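Local coordinates for protein beta-galactosidase (Trichoderma reesei, PDB 3OG2) that probably hydrolyses terminal non-reducing beta-D-galactose residues in beta-D-galactosides, as a TIM-barrel glycoside hydrolase of family 35, at residues E178-G183 against L276-G281; A217-T222 against T259-D264; V539-S544 against S636-W641. One frame throughout, in Å; residues are numbered along the deposited sequence.

Contact 1: E178-G183 against L276-G281; sequences ENEYSG and LVEFQG. With GOL (glycerol), chain G.
N179 and E180 bring their polar ends up to the carboxylate of E278, yet no hydrogen bond joins the two segments directly. The nearest approaches are between oxygens: N179 OD1 stands 3.7 Å from E278 OE2, and E180 OE2 stands 3.8 Å from E278 OE1. The second pair brings two carboxylates close together, oxygen to oxygen. N179 and E278 meet as side chains crossing at about a right angle, while the amide and carboxylate planes are nearly coplanar, 20° apart.

Glycerol, probably from the crystallisation liquor, bridges the gap. N179 ND2 gives a nearly straight hydrogen bond to glycerol O3 (2.9 Å, 167°), and that hydroxyl in turn donates to E278 OE2 at 2.6 Å. E180 flanks the same oxygen, its CD 3.3 Å from glycerol O3. The site lies at the mouth of the TIM barrel, where 178-183 follows strand 172-177 and E278 sits at a corner within strand 275-280. All three residues belong to the beta-D-galactose site of this enzyme, and the facing glutamates are consistent with the paired carboxylates of a family 35 retaining glycosidase.

Second-shell bonds fix the groups. N179 CG lies anti to the backbone N (chi1 -177°), which carries the amide toward E278, and the backbone N of N179 is held by E178 OE1 at 2.8 Å, from the anti side of that carboxylate but well tilted out of its plane. Y76 bonds N179 OD1, R114 and Y240 hold the two oxygens of E278, and W791 holds E180 OE1. Were E180 replaced by an alanine, the W791 indole N-H would probably lose its mate and a gap open beside the hydroxyl that N179 and E278 grip.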
loop_
_atom_site.group_PDB
_atom_site.type_symbol
_atom_site.label_atom_id
_atom_site.label_comp_id
_atom_site.label_asym_id
_atom_site.label_seq_id
_atom_site.Cartn_x
_atom_site.Cartn_y
_atom_site.Cartn_z
ATOM N N GLU A 178 1.513 -1.104 -18.913
ATOM C CA GLU A 178 0.130 -1.644 -18.773
ATOM C C GLU A 178 -0.043 -2.257 -17.380
ATOM O O GLU A 178 0.791 -2.021 -16.468
ATOM C CB GLU A 178 -0.248 -2.614 -19.925
ATOM C CG GLU A 178 -1.358 -2.079 -20.838
ATOM C CD GLU A 178 -2.744 -2.176 -20.249
ATOM O OE1 GLU A 178 -2.920 -2.901 -19.221
ATOM O OE2 GLU A 178 -3.727 -1.584 -20.785
ATOM N N ASN A 179 -1.104 -3.011 -17.155
ATOM C CA ASN A 179 -1.326 -3.604 -15.822
ATOM C C ASN A 179 -2.331 -4.733 -15.961
ATOM O O ASN A 179 -3.484 -4.440 -16.319
ATOM C CB ASN A 179 -1.844 -2.546 -14.840
ATOM C CG ASN A 179 -1.989 -3.184 -13.460
ATOM O OD1 ASN A 179 -0.911 -3.306 -12.816
ATOM N ND2 ASN A 179 -3.124 -3.648 -12.989
ATOM N N GLU A 180 -1.935 -5.957 -15.661
ATOM C CA GLU A 180 -2.861 -7.094 -15.705
ATOM C C GLU A 180 -3.669 -7.105 -17.012
ATOM O O GLU A 180 -4.902 -7.226 -17.036
ATOM C CB GLU A 180 -3.809 -7.162 -14.490
ATOM C CG GLU A 180 -3.022 -7.476 -13.223
ATOM C CD GLU A 180 -3.821 -7.912 -12.046
ATOM O OE1 GLU A 180 -5.046 -7.672 -12.000
ATOM O OE2 GLU A 180 -3.273 -8.497 -11.047
ATOM N N TYR A 181 -2.914 -7.018 -18.105
ATOM C CA TYR A 181 -3.537 -7.116 -19.445
ATOM C C TYR A 181 -3.769 -8.582 -19.720
ATOM O O TYR A 181 -2.871 -9.258 -20.255
ATOM C CB TYR A 181 -2.617 -6.406 -20.472
ATOM C CG TYR A 181 -3.264 -6.443 -21.856
ATOM C CD1 TYR A 181 -4.362 -5.621 -22.155
ATOM C CD2 TYR A 181 -2.788 -7.286 -22.860
ATOM C CE1 TYR A 181 -4.942 -5.667 -23.417
ATOM C CE2 TYR A 181 -3.364 -7.324 -24.100
ATOM C CZ TYR A 181 -4.432 -6.512 -24.367
ATOM O OH TYR A 181 -5.017 -6.570 -25.627
ATOM N N SER A 182 -4.925 -9.101 -19.267
ATOM C CA SER A 182 -5.020 -10.545 -19.063
ATOM C C SER A 182 -6.280 -11.192 -19.616
ATOM O O SER A 182 -6.313 -12.432 -19.721
ATOM C CB SER A 182 -4.987 -10.826 -17.551
ATOM O OG SER A 182 -3.708 -10.355 -17.076
ATOM N N GLY A 183 -7.213 -10.414 -20.081
ATOM C CA GLY A 183 -8.356 -10.927 -20.807
ATOM C C GLY A 183 -9.218 -9.771 -21.271
ATOM O O GLY A 183 -8.951 -8.589 -21.030
ATOM N N LEU A 276 6.720 -12.967 -9.414
ATOM C CA LEU A 276 5.409 -12.648 -8.886
ATOM C C LEU A 276 5.432 -11.125 -8.682
ATOM O O LEU A 276 5.956 -10.616 -7.695
ATOM C CB LEU A 276 5.102 -13.373 -7.571
ATOM C CG LEU A 276 4.943 -14.885 -7.757
ATOM C CD1 LEU A 276 4.850 -15.566 -6.386
ATOM C CD2 LEU A 276 3.712 -15.197 -8.612
ATOM N N VAL A 277 4.903 -10.420 -9.663
ATOM C CA VAL A 277 5.004 -8.958 -9.665
ATOM C C VAL A 277 4.024 -8.353 -8.679
ATOM O O VAL A 277 4.208 -7.261 -8.164
ATOM C CB VAL A 277 4.786 -8.441 -11.112
ATOM C CG1 VAL A 277 4.691 -6.914 -11.165
ATOM C CG2 VAL A 277 5.985 -8.939 -11.899
ATOM N N GLU A 278 2.923 -9.053 -8.335
ATOM C CA GLU A 278 2.078 -8.686 -7.197
ATOM C C GLU A 278 1.693 -9.976 -6.494
ATOM O O GLU A 278 1.045 -10.840 -7.122
ATOM C CB GLU A 278 0.761 -8.002 -7.531
ATOM C CG GLU A 278 0.974 -6.713 -8.347
ATOM C CD GLU A 278 -0.367 -6.222 -8.836
ATOM O OE1 GLU A 278 -1.450 -6.606 -8.314
ATOM O OE2 GLU A 278 -0.383 -5.397 -9.778
ATOM N N PHE A 279 2.074 -10.103 -5.241
ATOM C CA PHE A 279 1.596 -11.223 -4.439
ATOM C C PHE A 279 0.940 -10.650 -3.189
ATOM O O PHE A 279 1.457 -9.712 -2.571
ATOM C CB PHE A 279 2.726 -12.201 -4.098
ATOM C CG PHE A 279 2.091 -13.459 -3.482
ATOM C CD1 PHE A 279 1.503 -14.439 -4.305
ATOM C CD2 PHE A 279 2.053 -13.618 -2.105
ATOM C CE1 PHE A 279 0.893 -15.542 -3.715
ATOM C CE2 PHE A 279 1.449 -14.729 -1.544
ATOM C CZ PHE A 279 0.850 -15.677 -2.331
ATOM N N GLN A 280 -0.189 -11.231 -2.791
ATOM C CA GLN A 280 -0.994 -10.726 -1.693
ATOM C C GLN A 280 -0.214 -10.391 -0.429
ATOM O O GLN A 280 0.452 -11.245 0.191
ATOM C CB GLN A 280 -2.027 -11.830 -1.392
ATOM C CG GLN A 280 -3.044 -11.406 -0.344
ATOM C CD GLN A 280 -4.351 -12.169 -0.501
ATOM O OE1 GLN A 280 -4.403 -13.289 -1.038
ATOM N NE2 GLN A 280 -5.434 -11.539 -0.052
ATOM N N GLY A 281 -0.371 -9.126 -0.031
ATOM C CA GLY A 281 0.136 -8.610 1.237
ATOM C C GLY A 281 -0.965 -8.042 2.116
ATOM O O GLY A 281 -0.624 -7.459 3.166
HETATM C C1 GOL G . -4.562 -4.121 -7.403
HETATM O O1 GOL G . -5.919 -4.247 -7.848
HETATM C C2 GOL G . -3.599 -4.078 -8.585
HETATM O O2 GOL G . -3.813 -2.884 -9.254
HETATM C C3 GOL G . -3.817 -5.254 -9.526
HETATM O O3 GOL G . -2.812 -5.133 -10.562
#

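Contact 2: A217-T222 against T259-D264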
loop_
_atom_site.group_PDB
_atom_site.type_symbol
_atom_site.label_atom_id
_atom_site.label_comp_id
_atom_site.label_asym_id
_atom_site.label_seq_id
_atom_site.Cartn_x
_atom_site.Cartn_y
_atom_site.Cartn_z
ATOM N N ALA A 217 -2.621 -11.228 -14.717
ATOM C CA ALA A 217 -3.409 -11.451 -13.510
ATOM C C ALA A 217 -3.332 -12.863 -12.979
ATOM O O ALA A 217 -3.535 -13.141 -11.770
ATOM C CB ALA A 217 -4.851 -11.051 -13.736
ATOM N N PHE A 218 -3.092 -13.794 -13.900
ATOM C CA PHE A 218 -2.955 -15.210 -13.603
ATOM C C PHE A 218 -1.948 -15.716 -14.617
ATOM O O PHE A 218 -1.560 -14.981 -15.549
ATOM C CB PHE A 218 -4.325 -15.918 -13.685
ATOM C CG PHE A 218 -4.867 -15.932 -15.107
ATOM C CD1 PHE A 218 -5.560 -14.856 -15.626
ATOM C CD2 PHE A 218 -4.671 -17.029 -15.929
ATOM C CE1 PHE A 218 -6.045 -14.866 -16.945
ATOM C CE2 PHE A 218 -5.153 -17.058 -17.243
ATOM C CZ PHE A 218 -5.838 -15.966 -17.743
ATOM N N PRO A 219 -1.462 -16.950 -14.500
ATOM C CA PRO A 219 -0.486 -17.445 -15.478
ATOM C C PRO A 219 -1.147 -17.798 -16.814
ATOM O O PRO A 219 -1.348 -18.959 -17.171
ATOM C CB PRO A 219 0.135 -18.670 -14.785
ATOM C CG PRO A 219 -0.332 -18.623 -13.395
ATOM C CD PRO A 219 -1.647 -17.904 -13.397
ATOM N N GLY A 220 -1.554 -16.794 -17.575
ATOM C CA GLY A 220 -2.217 -16.970 -18.854
ATOM C C GLY A 220 -1.240 -16.897 -20.015
ATOM O O GLY A 220 -1.666 -17.119 -21.162
ATOM N N GLY A 221 0.016 -16.555 -19.812
ATOM C CA GLY A 221 1.021 -16.486 -20.872
ATOM C C GLY A 221 0.996 -15.182 -21.673
ATOM O O GLY A 221 1.782 -15.075 -22.646
ATOM N N THR A 222 0.126 -14.239 -21.378
ATOM C CA THR A 222 0.029 -13.045 -22.246
ATOM C C THR A 222 1.278 -12.207 -22.159
ATOM O O THR A 222 1.699 -11.860 -21.037
ATOM C CB THR A 222 -1.232 -12.244 -21.857
ATOM O OG1 THR A 222 -2.374 -13.118 -22.077
ATOM C CG2 THR A 222 -1.413 -11.013 -22.711
ATOM N N THR A 259 -0.536 -24.381 -6.276
ATOM C CA THR A 259 0.342 -25.549 -6.347
ATOM C C THR A 259 0.873 -25.746 -7.772
ATOM O O THR A 259 1.557 -26.741 -7.983
ATOM C CB THR A 259 -0.417 -26.831 -5.949
ATOM O OG1 THR A 259 -1.543 -27.005 -6.823
ATOM C CG2 THR A 259 -0.924 -26.718 -4.510
ATOM N N THR A 260 0.589 -24.844 -8.714
ATOM C CA THR A 260 0.974 -25.108 -10.105
ATOM C C THR A 260 1.987 -24.148 -10.656
ATOM O O THR A 260 2.340 -24.256 -11.823
ATOM C CB THR A 260 -0.270 -25.052 -11.033
ATOM O OG1 THR A 260 -0.774 -23.734 -11.038
ATOM C CG2 THR A 260 -1.396 -25.960 -10.506
ATOM N N TRP A 261 2.480 -23.184 -9.863
ATOM C CA TRP A 261 3.199 -22.076 -10.487
ATOM C C TRP A 261 4.589 -22.456 -10.994
ATOM O O TRP A 261 5.047 -21.805 -11.957
ATOM C CB TRP A 261 3.194 -20.900 -9.513
ATOM C CG TRP A 261 1.876 -20.217 -9.409
ATOM C CD1 TRP A 261 0.778 -20.368 -10.186
ATOM C CD2 TRP A 261 1.517 -19.229 -8.421
ATOM N NE1 TRP A 261 -0.257 -19.557 -9.761
ATOM C CE2 TRP A 261 0.192 -18.842 -8.679
ATOM C CE3 TRP A 261 2.246 -18.659 -7.345
ATOM C CZ2 TRP A 261 -0.491 -17.879 -7.913
ATOM C CZ3 TRP A 261 1.567 -17.713 -6.593
ATOM C CH2 TRP A 261 0.234 -17.334 -6.864
ATOM N N ARG A 262 5.278 -23.402 -10.357
ATOM C CA ARG A 262 6.585 -23.793 -10.923
ATOM C C ARG A 262 6.380 -24.353 -12.322
ATOM O O ARG A 262 7.054 -23.997 -13.286
ATOM C CB ARG A 262 7.239 -24.808 -9.979
ATOM C CG ARG A 262 8.436 -25.494 -10.620
ATOM C CD ARG A 262 9.582 -24.505 -10.892
ATOM N NE ARG A 262 10.709 -25.310 -11.439
ATOM C CZ ARG A 262 11.764 -24.891 -12.097
ATOM N NH1 ARG A 262 11.863 -23.561 -12.304
ATOM N NH2 ARG A 262 12.649 -25.802 -12.516
ATOM N N GLN A 263 5.443 -25.294 -12.473
ATOM C CA GLN A 263 5.183 -25.880 -13.804
ATOM C C GLN A 263 4.604 -24.840 -14.760
ATOM O O GLN A 263 4.991 -24.830 -15.947
ATOM C CB GLN A 263 4.201 -27.056 -13.712
ATOM C CG GLN A 263 4.149 -27.784 -15.069
ATOM C CD GLN A 263 5.517 -28.324 -15.515
ATOM O OE1 GLN A 263 6.189 -29.025 -14.753
ATOM N NE2 GLN A 263 5.942 -28.027 -16.765
ATOM N N ASP A 264 3.712 -23.975 -14.299
ATOM C CA ASP A 264 3.209 -22.928 -15.200
ATOM C C ASP A 264 4.380 -22.073 -15.689
ATOM O O ASP A 264 4.403 -21.695 -16.848
ATOM C CB ASP A 264 2.230 -22.034 -14.467
ATOM C CG ASP A 264 0.952 -22.702 -14.050
ATOM O OD1 ASP A 264 0.523 -23.677 -14.749
ATOM O OD2 ASP A 264 0.324 -22.251 -13.065
#
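In both W261 and D264 the first torsion puts CG anti to the carbonyl carbon and beside the backbone N (chi1 -74° and -66°), which brings the indole and the carboxylate to P219. They stand in the first turn of helix 261-268 of the TIM barrel, whereas P219 is the centre of an inverse gamma turn in the loop between helix 193-205 and strand 236-239. That turn, closed by G220 N bonding to F218 O at 2.7 Å, directs the proline ring at the helix.

The contact is small and lies at the surface, and no hydrogen bond crosses it. P219 CG does most of the touching: it comes to 3.8 Å from W261 NE1, with the two side chains crossing at about a right angle. The same carbon lies 3.7 Å from D264 OD2, and P219 CB packs against D264 CB at 4.0 Å. The indole also reaches inward, onto L276 and F279 of strand 275-280, and meets the ring of H237 edge-to-face.

D264 OD2 lies in the plane of the indole, at its edge, and accepts a 2.7 Å hydrogen bond from T260 OG1, which approaches from above the carboxylate plane, 37° out of it.

Contact 3: V539-S544 against S636-W641; sequences VVQLGS and SELGDW
The side-chain amide of Q541 is the flat group that meets L638, and its surroundings differ by direction. L638 CD2 stands above the amide plane at the oxygen end, 3.9 Å from Q541 OE1. The nitrogen end turns back on its own segment: Q541 NE2 donates to G543 O at 2.8 Å, with the acceptor tilted 18° from the amide plane and the hydrogen bond somewhat bent (146°). This bond limits rotation of the amide and is consistent with the oxygen, not the nitrogen, lying beside the leucine methyl. Q541 and L638 run past each other in opposite directions, the glutamine chain fully extended.

The other half of the contact is apolar. V539 and L638 reach toward each other tip to tip, V539 CG1 meeting L638 CD1 at 3.6 Å. V539 CG1 lies anti to the backbone N (chi1 -180°), which carries that methyl out to the leucine. L638 thus divides its two methyls between two alternate residues, V539 and Q541, on one face of strand 538-542, and it also touches I512 of the adjacent strand.

L638 is carried by the connection of a beta hairpin, between strands 629-635 and 641-643, and packs it against the face of a different sheet, next to its outermost strand 510-513, so that beta-galactosidase domain 2 meets domain 3. A type I turn from S636 to G639 shapes the tip, closed by G639 N bonding to S636 O at 2.9 Å. S636 OG adds an ST turn, accepting from L638 N at 3.3 Å, and takes a second bond from D640 N at 3.1 Å. Beside the leucine, D640 reaches Y548 of strand 545-551 through a hydrogen bond and K480, between strands 470-476 and 481-487, through a salt bridge.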
loop_
_atom_site.group_PDB
_atom_site.type_symbol
_atom_site.label_atom_id
_atom_site.label_comp_id
_atom_site.label_asym_id
_atom_site.label_seq_id
_atom_site.Cartn_x
_atom_site.Cartn_y
_atom_site.Cartn_z
ATOM N N VAL A 539 24.119 -19.973 22.909
ATOM C CA VAL A 539 25.193 -19.484 22.049
ATOM C C VAL A 539 26.325 -20.492 22.187
ATOM O O VAL A 539 26.722 -20.824 23.304
ATOM C CB VAL A 539 25.696 -18.079 22.431
ATOM C CG1 VAL A 539 26.826 -17.602 21.490
ATOM C CG2 VAL A 539 24.573 -17.053 22.426
ATOM N N VAL A 540 26.857 -20.938 21.065
ATOM C CA VAL A 540 27.984 -21.851 21.020
ATOM C C VAL A 540 29.037 -21.309 20.050
ATOM O O VAL A 540 28.704 -20.796 18.975
ATOM C CB VAL A 540 27.554 -23.278 20.580
ATOM C CG1 VAL A 540 28.784 -24.189 20.415
ATOM C CG2 VAL A 540 26.557 -23.847 21.575
ATOM N N GLN A 541 30.294 -21.429 20.445
ATOM C CA GLN A 541 31.419 -21.051 19.602
ATOM C C GLN A 541 32.147 -22.311 19.115
ATOM O O GLN A 541 32.501 -23.182 19.920
ATOM C CB GLN A 541 32.400 -20.181 20.382
ATOM C CG GLN A 541 33.591 -19.838 19.482
ATOM C CD GLN A 541 34.533 -18.874 20.154
ATOM O OE1 GLN A 541 34.324 -18.605 21.337
ATOM N NE2 GLN A 541 35.543 -18.376 19.435
ATOM N N LEU A 542 32.321 -22.429 17.809
ATOM C CA LEU A 542 33.060 -23.502 17.163
ATOM C C LEU A 542 34.213 -22.901 16.379
ATOM O O LEU A 542 34.057 -22.408 15.263
ATOM C CB LEU A 542 32.171 -24.333 16.241
ATOM C CG LEU A 542 30.831 -24.849 16.765
ATOM C CD1 LEU A 542 30.065 -25.547 15.650
ATOM C CD2 LEU A 542 31.039 -25.772 17.952
ATOM N N GLY A 543 35.416 -22.914 16.907
ATOM C CA GLY A 543 36.483 -22.194 16.217
ATOM C C GLY A 543 36.123 -20.719 16.207
ATOM O O GLY A 543 35.824 -20.106 17.228
ATOM N N SER A 544 36.142 -20.130 14.999
ATOM C CA SER A 544 35.787 -18.733 14.850
ATOM C C SER A 544 34.326 -18.546 14.414
ATOM O O SER A 544 33.936 -17.404 14.149
ATOM C CB SER A 544 36.707 -17.994 13.872
ATOM O OG SER A 544 36.569 -18.460 12.548
ATOM N N SER A 636 30.805 -8.102 25.899
ATOM C CA SER A 636 30.650 -9.487 26.249
ATOM C C SER A 636 31.930 -10.234 25.924
ATOM O O SER A 636 32.780 -9.697 25.220
ATOM C CB SER A 636 29.459 -10.112 25.532
ATOM O OG SER A 636 29.830 -10.466 24.201
ATOM N N GLU A 637 32.092 -11.456 26.410
ATOM C CA GLU A 637 33.302 -12.233 26.151
ATOM C C GLU A 637 33.459 -12.558 24.669
ATOM O O GLU A 637 34.573 -12.912 24.286
ATOM C CB GLU A 637 33.288 -13.551 26.950
ATOM C CG GLU A 637 32.141 -14.485 26.634
ATOM C CD GLU A 637 32.068 -15.716 27.519
ATOM O OE1 GLU A 637 33.012 -16.569 27.447
ATOM O OE2 GLU A 637 31.054 -15.807 28.275
ATOM N N LEU A 638 32.403 -12.460 23.884
ATOM C CA LEU A 638 32.419 -12.665 22.436
ATOM C C LEU A 638 32.667 -11.362 21.699
ATOM O O LEU A 638 32.689 -11.310 20.454
ATOM C CB LEU A 638 31.070 -13.272 21.996
ATOM C CG LEU A 638 30.807 -14.693 22.544
ATOM C CD1 LEU A 638 29.460 -15.185 22.061
ATOM C CD2 LEU A 638 31.939 -15.588 22.136
ATOM N N GLY A 639 32.776 -10.240 22.412
ATOM C CA GLY A 639 33.074 -8.945 21.767
ATOM C C GLY A 639 31.799 -8.258 21.298
ATOM O O GLY A 639 31.894 -7.322 20.490
ATOM N N ASP A 640 30.613 -8.675 21.755
ATOM C CA ASP A 640 29.391 -7.928 21.396
ATOM C C ASP A 640 29.260 -6.750 22.357
ATOM O O ASP A 640 29.766 -6.794 23.490
ATOM C CB ASP A 640 28.182 -8.848 21.497
ATOM C CG ASP A 640 28.303 -10.042 20.583
ATOM O OD1 ASP A 640 28.913 -9.904 19.503
ATOM O OD2 ASP A 640 27.778 -11.127 20.845
ATOM N N TRP A 641 28.596 -5.722 21.919
ATOM C CA TRP A 641 28.392 -4.550 22.757
ATOM C C TRP A 641 26.960 -4.528 23.265
ATOM O O TRP A 641 26.031 -4.687 22.453
ATOM C CB TRP A 641 28.665 -3.292 21.978
ATOM C CG TRP A 641 30.099 -3.067 21.630
ATOM C CD1 TRP A 641 31.173 -3.844 21.924
ATOM C CD2 TRP A 641 30.572 -1.940 20.893
ATOM N NE1 TRP A 641 32.290 -3.247 21.401
ATOM C CE2 TRP A 641 31.982 -2.086 20.765
ATOM C CE3 TRP A 641 29.928 -0.826 20.315
ATOM C CZ2 TRP A 641 32.760 -1.135 20.088
ATOM C CZ3 TRP A 641 30.740 0.104 19.650
ATOM C CH2 TRP A 641 32.105 -0.057 19.545
#

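How the contacts relate
Contacts 1 and 2 are neighbours in one TIM barrel, their centres about 12 Å apart, and along the chain contact 2 falls between the two segments of contact 1. They touch through both pairs of segments: S182 OG lies 2.7 Å from A217 N, a probable hydrogen bond, and F279 CE1 packs 3.7 Å from W261 CZ3. Contact 1 lines the galactose pocket; contact 2 is set back from it, the W261 side chain about 9 Å from that of E278. Contact 3 is remote, joining two beta regions later in the chain, with its nearest atoms about 33 Å from either of the others.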